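Local coordinates for protein AlyQ (PDB 7D2A) that binds uronic acids of alginate through a family 32 carbohydrate-binding module, holding here a 4,5-unsaturated mannuronic acid, at residues A61-G65 against D66-S70; W36-G40 against S41-I45. One frame throughout, in Å; residues are numbered along the deposited sequence.

Contacts 1 and 2 are two places where the chain of this module crosses between the sheets of its beta-sandwich. Contact 2 comes first along the chain and closes before contact 1 opens. Each is a turn or loop between sheets: strands 36-39 and 52-62 both pair antiparallel with strand 123-133, whereas strands 43-49 and 70-77 both pair antiparallel with strand 110-118 in the second sheet. The centres of the two contacts lie 14 Å apart, with about 5 Å between their nearest atoms, so they do not touch directly. Both meet the unsaturated sugar: contact 1 grips its carboxylate, and contact 2 approaches it near O3.

Contact 1 of 2, residues A61-G65 against D66-S70; sequences AWYNG and DSRTS. With MAW (4-deoxy-alpha-L-erythro-hex-4-enopyranuronic acid), chain B.
Arg68 runs alongside Tyr63 and Asn64 and delivers its guanidinium to the sugar acid. CG stands between the backbone N and the carbonyl carbon (chi1 77°), and from there the chain runs extended to NE. Its two terminal nitrogens meet the carboxylate in a bidentate grip: NH1 donates to O6A of the sugar at 2.8 Å along a nearly straight bond (172°), and NH2 donates to O6B at 2.9 Å. Tyr63 O and Asn64 CB lie over one face of the guanidinium, while Arg68 NH2 sits at the edge of the Tyr63 ring, 4.0 Å from CD2. That ring, its CG anti to the backbone N (chi1 179°), brings CD2 to 3.5 Å from sugar O6B, which approaches it obliquely. Two waters probably help to fix the guanidinium: one accepts from Arg68 NE at 2.9 Å and donates to Tyr63 O, the other links Arg68 NH1 to Asn64 ND2. A leucine in place of Arg68 would probably leave the carboxylate without this paired grip and both waters short of a partner.

Asn64 takes the positive-phi corner of a type II turn from Trp62 to Gly65, and its O accepts Ser67 N at 3.0 Å from above the carbonyl plane. Ser70 CB makes a CH-pi contact over a face of Trp62. Arg35, Ser125, Asp20 and Asn121 also hydrogen-bond the sugar in this glycan pocket of a CBM32 beta-sandwich.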
loop_
_atom_site.group_PDB
_atom_site.type_symbol
_atom_site.label_atom_id
_atom_site.label_comp_id
_atom_site.label_asym_id
_atom_site.label_seq_id
_atom_site.Cartn_x
_atom_site.Cartn_y
_atom_site.Cartn_z
ATOM N N ALA A 61 -2.861 -6.500 -0.775
ATOM C CA ALA A 61 -3.512 -7.598 -0.034
ATOM C C ALA A 61 -3.553 -7.204 1.425
ATOM O O ALA A 61 -2.524 -6.826 2.007
ATOM C CB ALA A 61 -2.782 -8.903 -0.259
ATOM N N TRP A 62 -4.724 -7.339 2.020
ATOM C CA TRP A 62 -5.000 -6.885 3.393
ATOM C C TRP A 62 -5.010 -8.041 4.387
ATOM O O TRP A 62 -5.514 -9.124 4.080
ATOM C CB TRP A 62 -6.324 -6.150 3.408
ATOM C CG TRP A 62 -6.277 -4.903 2.592
ATOM C CD1 TRP A 62 -6.649 -4.793 1.287
ATOM C CD2 TRP A 62 -5.866 -3.606 3.025
ATOM N NE1 TRP A 62 -6.415 -3.521 0.845
ATOM C CE2 TRP A 62 -5.962 -2.753 1.892
ATOM C CE3 TRP A 62 -5.393 -3.095 4.242
ATOM C CZ2 TRP A 62 -5.615 -1.397 1.985
ATOM C CZ3 TRP A 62 -5.032 -1.774 4.315
ATOM C CH2 TRP A 62 -5.131 -0.943 3.190
ATOM N N TYR A 63 -4.423 -7.789 5.544
ATOM C CA TYR A 63 -4.460 -8.784 6.649
ATOM C C TYR A 63 -5.911 -8.962 7.064
ATOM O O TYR A 63 -6.604 -7.953 7.231
ATOM C CB TYR A 63 -3.659 -8.271 7.836
ATOM C CG TYR A 63 -3.628 -9.168 9.044
ATOM C CD1 TYR A 63 -3.054 -10.427 8.985
ATOM C CD2 TYR A 63 -4.142 -8.716 10.243
ATOM C CE1 TYR A 63 -2.969 -11.218 10.112
ATOM C CE2 TYR A 63 -4.043 -9.499 11.382
ATOM C CZ TYR A 63 -3.478 -10.748 11.304
ATOM O OH TYR A 63 -3.443 -11.497 12.456
ATOM N N ASN A 64 -6.371 -10.202 7.198
ATOM C CA ASN A 64 -7.790 -10.472 7.533
ATOM C C ASN A 64 -8.680 -9.802 6.483
ATOM O O ASN A 64 -9.781 -9.288 6.798
ATOM C CB ASN A 64 -8.131 -10.038 8.955
ATOM C CG ASN A 64 -7.530 -10.935 10.011
ATOM O OD1 ASN A 64 -7.111 -12.043 9.710
ATOM N ND2 ASN A 64 -7.486 -10.448 11.233
ATOM N N GLY A 65 -8.216 -9.778 5.236
ATOM C CA GLY A 65 -8.866 -8.994 4.194
ATOM C C GLY A 65 -10.214 -9.550 3.822
ATOM O O GLY A 65 -11.011 -8.796 3.200
ATOM N N ASP A 66 -10.496 -10.796 4.164
ATOM C CA ASP A 66 -11.795 -11.413 3.834
ATOM C C ASP A 66 -12.775 -11.256 5.003
ATOM O O ASP A 66 -13.848 -11.869 4.924
ATOM C CB ASP A 66 -11.622 -12.873 3.422
ATOM C CG ASP A 66 -11.220 -13.772 4.562
ATOM O OD1 ASP A 66 -10.851 -13.263 5.629
ATOM O OD2 ASP A 66 -11.250 -14.968 4.351
ATOM N N SER A 67 -12.429 -10.493 6.048
ATOM C CA SER A 67 -13.310 -10.394 7.246
ATOM C C SER A 67 -13.416 -8.966 7.790
ATOM O O SER A 67 -14.163 -8.768 8.769
ATOM C CB SER A 67 -12.871 -11.345 8.321
ATOM O OG SER A 67 -11.663 -10.914 8.934
ATOM N N ARG A 68 -12.774 -7.986 7.164
ATOM C CA ARG A 68 -12.897 -6.598 7.616
ATOM C C ARG A 68 -12.544 -5.669 6.454
ATOM O O ARG A 68 -11.828 -6.100 5.534
ATOM C CB ARG A 68 -12.004 -6.373 8.834
ATOM C CG ARG A 68 -10.530 -6.234 8.485
ATOM C CD ARG A 68 -9.664 -6.395 9.710
ATOM N NE ARG A 68 -8.332 -5.824 9.512
ATOM C CZ ARG A 68 -7.372 -5.850 10.421
ATOM N NH1 ARG A 68 -7.542 -6.469 11.606
ATOM N NH2 ARG A 68 -6.231 -5.269 10.124
ATOM N N THR A 69 -13.020 -4.445 6.544
ATOM C CA THR A 69 -12.732 -3.394 5.552
ATOM C C THR A 69 -11.762 -2.383 6.164
ATOM O O THR A 69 -11.861 -2.052 7.371
ATOM C CB THR A 69 -14.018 -2.708 5.077
ATOM O OG1 THR A 69 -14.714 -2.180 6.218
ATOM C CG2 THR A 69 -14.928 -3.674 4.351
ATOM N N SER A 70 -10.816 -1.911 5.381
ATOM C CA SER A 70 -9.762 -1.017 5.852
ATOM C C SER A 70 -9.762 0.234 4.971
ATOM O O SER A 70 -9.741 0.115 3.749
ATOM C CB SER A 70 -8.404 -1.770 5.892
ATOM O OG SER A 70 -7.598 -1.395 7.014
HETATM C C1 MAW B . -2.958 -6.466 16.580
HETATM C C2 MAW B . -1.615 -7.016 16.309
HETATM O O2 MAW B . -1.615 -8.443 16.015
HETATM C C3 MAW B . -1.053 -6.211 15.105
HETATM O O3 MAW B . 0.082 -6.846 14.549
HETATM C C4 MAW B . -2.158 -6.055 14.048
HETATM C C5 MAW B . -3.407 -6.395 14.249
HETATM O O5 MAW B . -3.849 -6.898 15.539
HETATM C C6 MAW B . -4.462 -6.257 13.287
HETATM O O6A MAW B . -5.636 -6.578 13.656
HETATM O O6B MAW B . -4.241 -5.775 12.112
HETATM O O HOH W 1 -7.253 -5.399 6.801
HETATM O O HOH W 2 -9.621 -8.305 12.536
#

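Contact 2 of 2, residues W36-G40 against S41-I45; sequences WSANG and SGQYI. With MAW (4-deoxy-alpha-L-erythro-hex-4-enopyranuronic acid), chain B.
One face of the Trp36 indole is occupied by Ile45, its CB 3.8 Å from the centroid of the six-membered ring and 8° off the normal, in a CH-pi contact. This is a beta-arch: strands 36-39 and 43-45 belong to different sheets of the sandwich and face each other through side chains, their axes 7.5 Å apart. Ile45 CG2 lies 3.6 Å from Trp36 CZ3, and CD1 reaches over CG and CD2, so the side chain spans both rings; toward the rim of the opposite face comes Ala38 N. At the ring's edge is Gln43 C, and Tyr44 O approaches CZ2 obliquely. With chi1 at 164°, CG anti to the backbone N, the indole lies between the two strands, where NE1 bonds to Ala18 O. Ser37 OG, bonded to Ser125 OG, lies 3.4 Å from sugar O3.

The arch closes in a type II turn, Gly40 to Gln43, with a weak 3.4 Å bond from Gln43 N to Gly40 O. In the conformer described, Gln43 bends at chi2 (-80°), bringing its amide to the backbone of Asn39; OE1 meets Ser17 OG, and NE2 donates almost straight to Asn39 O at 2.7 Å, with that oxygen in the amide plane.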
loop_
_atom_site.group_PDB
_atom_site.type_symbol
_atom_site.label_atom_id
_atom_site.label_comp_id
_atom_site.label_asym_id
_atom_site.label_seq_id
_atom_site.Cartn_x
_atom_site.Cartn_y
_atom_site.Cartn_z
ATOM N N TRP A 36 2.996 -6.010 7.156
ATOM C CA TRP A 36 3.349 -4.789 7.908
ATOM C C TRP A 36 2.142 -4.404 8.751
ATOM O O TRP A 36 0.991 -4.455 8.225
ATOM C CB TRP A 36 3.630 -3.662 6.906
ATOM C CG TRP A 36 3.622 -2.301 7.531
ATOM C CD1 TRP A 36 4.506 -1.793 8.414
ATOM C CD2 TRP A 36 2.651 -1.266 7.311
ATOM N NE1 TRP A 36 4.193 -0.515 8.771
ATOM C CE2 TRP A 36 3.048 -0.160 8.099
ATOM C CE3 TRP A 36 1.509 -1.152 6.517
ATOM C CZ2 TRP A 36 2.353 1.063 8.096
ATOM C CZ3 TRP A 36 0.783 0.016 6.568
ATOM C CH2 TRP A 36 1.221 1.128 7.319
ATOM N N SER A 37 2.354 -4.036 10.007
ATOM C CA SER A 37 1.286 -3.533 10.885
ATOM C C SER A 37 1.751 -2.243 11.535
ATOM O O SER A 37 2.842 -2.220 12.120
ATOM C CB SER A 37 0.867 -4.538 11.918
ATOM O OG SER A 37 0.296 -5.714 11.357
ATOM N N ALA A 38 0.853 -1.287 11.587
ATOM C CA ALA A 38 1.032 -0.042 12.360
ATOM C C ALA A 38 -0.332 0.390 12.849
ATOM O O ALA A 38 -1.292 0.437 12.072
ATOM C CB ALA A 38 1.721 1.022 11.522
ATOM N N ASN A 39 -0.381 0.816 14.102
ATOM C CA ASN A 39 -1.658 1.102 14.759
ATOM C C ASN A 39 -1.964 2.590 14.647
ATOM O O ASN A 39 -1.056 3.418 14.922
ATOM C CB ASN A 39 -1.648 0.650 16.213
ATOM C CG ASN A 39 -3.039 0.653 16.811
ATOM O OD1 ASN A 39 -4.065 0.586 16.129
ATOM N ND2 ASN A 39 -3.062 0.759 18.129
ATOM N N GLY A 40 -3.195 2.889 14.246
ATOM C CA GLY A 40 -3.728 4.252 14.295
ATOM C C GLY A 40 -4.003 4.849 12.941
ATOM O O GLY A 40 -3.263 4.617 11.962
ATOM N N SER A 41 -5.060 5.630 12.869
ATOM C CA SER A 41 -5.467 6.331 11.640
ATOM C C SER A 41 -4.377 7.335 11.271
ATOM O O SER A 41 -3.876 8.052 12.173
ATOM C CB SER A 41 -6.818 6.943 11.814
ATOM O OG SER A 41 -7.094 7.754 10.710
ATOM N N GLY A 42 -3.907 7.289 10.023
ATOM C CA GLY A 42 -2.901 8.209 9.488
ATOM C C GLY A 42 -1.515 7.592 9.376
ATOM O O GLY A 42 -0.590 8.297 8.874
ATOM N N GLN A 43 -1.309 6.378 9.873
ATOM C CA GLN A 43 -0.040 5.631 9.672
ATOM C C GLN A 43 0.133 5.408 8.169
ATOM O O GLN A 43 -0.878 5.311 7.488
ATOM C CB GLN A 43 -0.043 4.285 10.391
ATOM C CG GLN A 43 -0.156 4.367 11.913
ATOM C CD GLN A 43 1.143 4.699 12.617
ATOM O OE1 GLN A 43 2.101 5.209 12.048
ATOM N NE2 GLN A 43 1.173 4.465 13.921
ATOM N N TYR A 44 1.351 5.272 7.696
ATOM C CA TYR A 44 1.579 5.086 6.241
ATOM C C TYR A 44 2.816 4.280 5.964
ATOM O O TYR A 44 3.693 4.123 6.813
ATOM C CB TYR A 44 1.661 6.441 5.546
ATOM C CG TYR A 44 2.645 7.421 6.105
ATOM C CD1 TYR A 44 3.991 7.328 5.837
ATOM C CD2 TYR A 44 2.195 8.485 6.880
ATOM C CE1 TYR A 44 4.880 8.296 6.289
ATOM C CE2 TYR A 44 3.073 9.466 7.308
ATOM C CZ TYR A 44 4.419 9.372 7.025
ATOM O OH TYR A 44 5.284 10.318 7.522
ATOM N N ILE A 45 2.851 3.743 4.747
ATOM C CA ILE A 45 3.957 2.922 4.234
ATOM C C ILE A 45 4.324 3.441 2.851
ATOM O O ILE A 45 3.403 3.744 2.044
ATOM C CB ILE A 45 3.589 1.431 4.234
ATOM C CG1 ILE A 45 4.758 0.568 3.785
ATOM C CG2 ILE A 45 2.256 1.134 3.488
ATOM C CD1 ILE A 45 4.545 -0.908 4.161
HETATM C C1 MAW B . -2.958 -6.466 16.580
HETATM C C2 MAW B . -1.615 -7.016 16.309
HETATM O O2 MAW B . -1.615 -8.443 16.015
HETATM C C3 MAW B . -1.053 -6.211 15.105
HETATM O O3 MAW B . 0.082 -6.846 14.549
HETATM C C4 MAW B . -2.158 -6.055 14.048
HETATM C C5 MAW B . -3.407 -6.395 14.249
HETATM O O5 MAW B . -3.849 -6.898 15.539
HETATM C C6 MAW B . -4.462 -6.257 13.287
HETATM O O6A MAW B . -5.636 -6.578 13.656
HETATM O O6B MAW B . -4.241 -5.775 12.112
#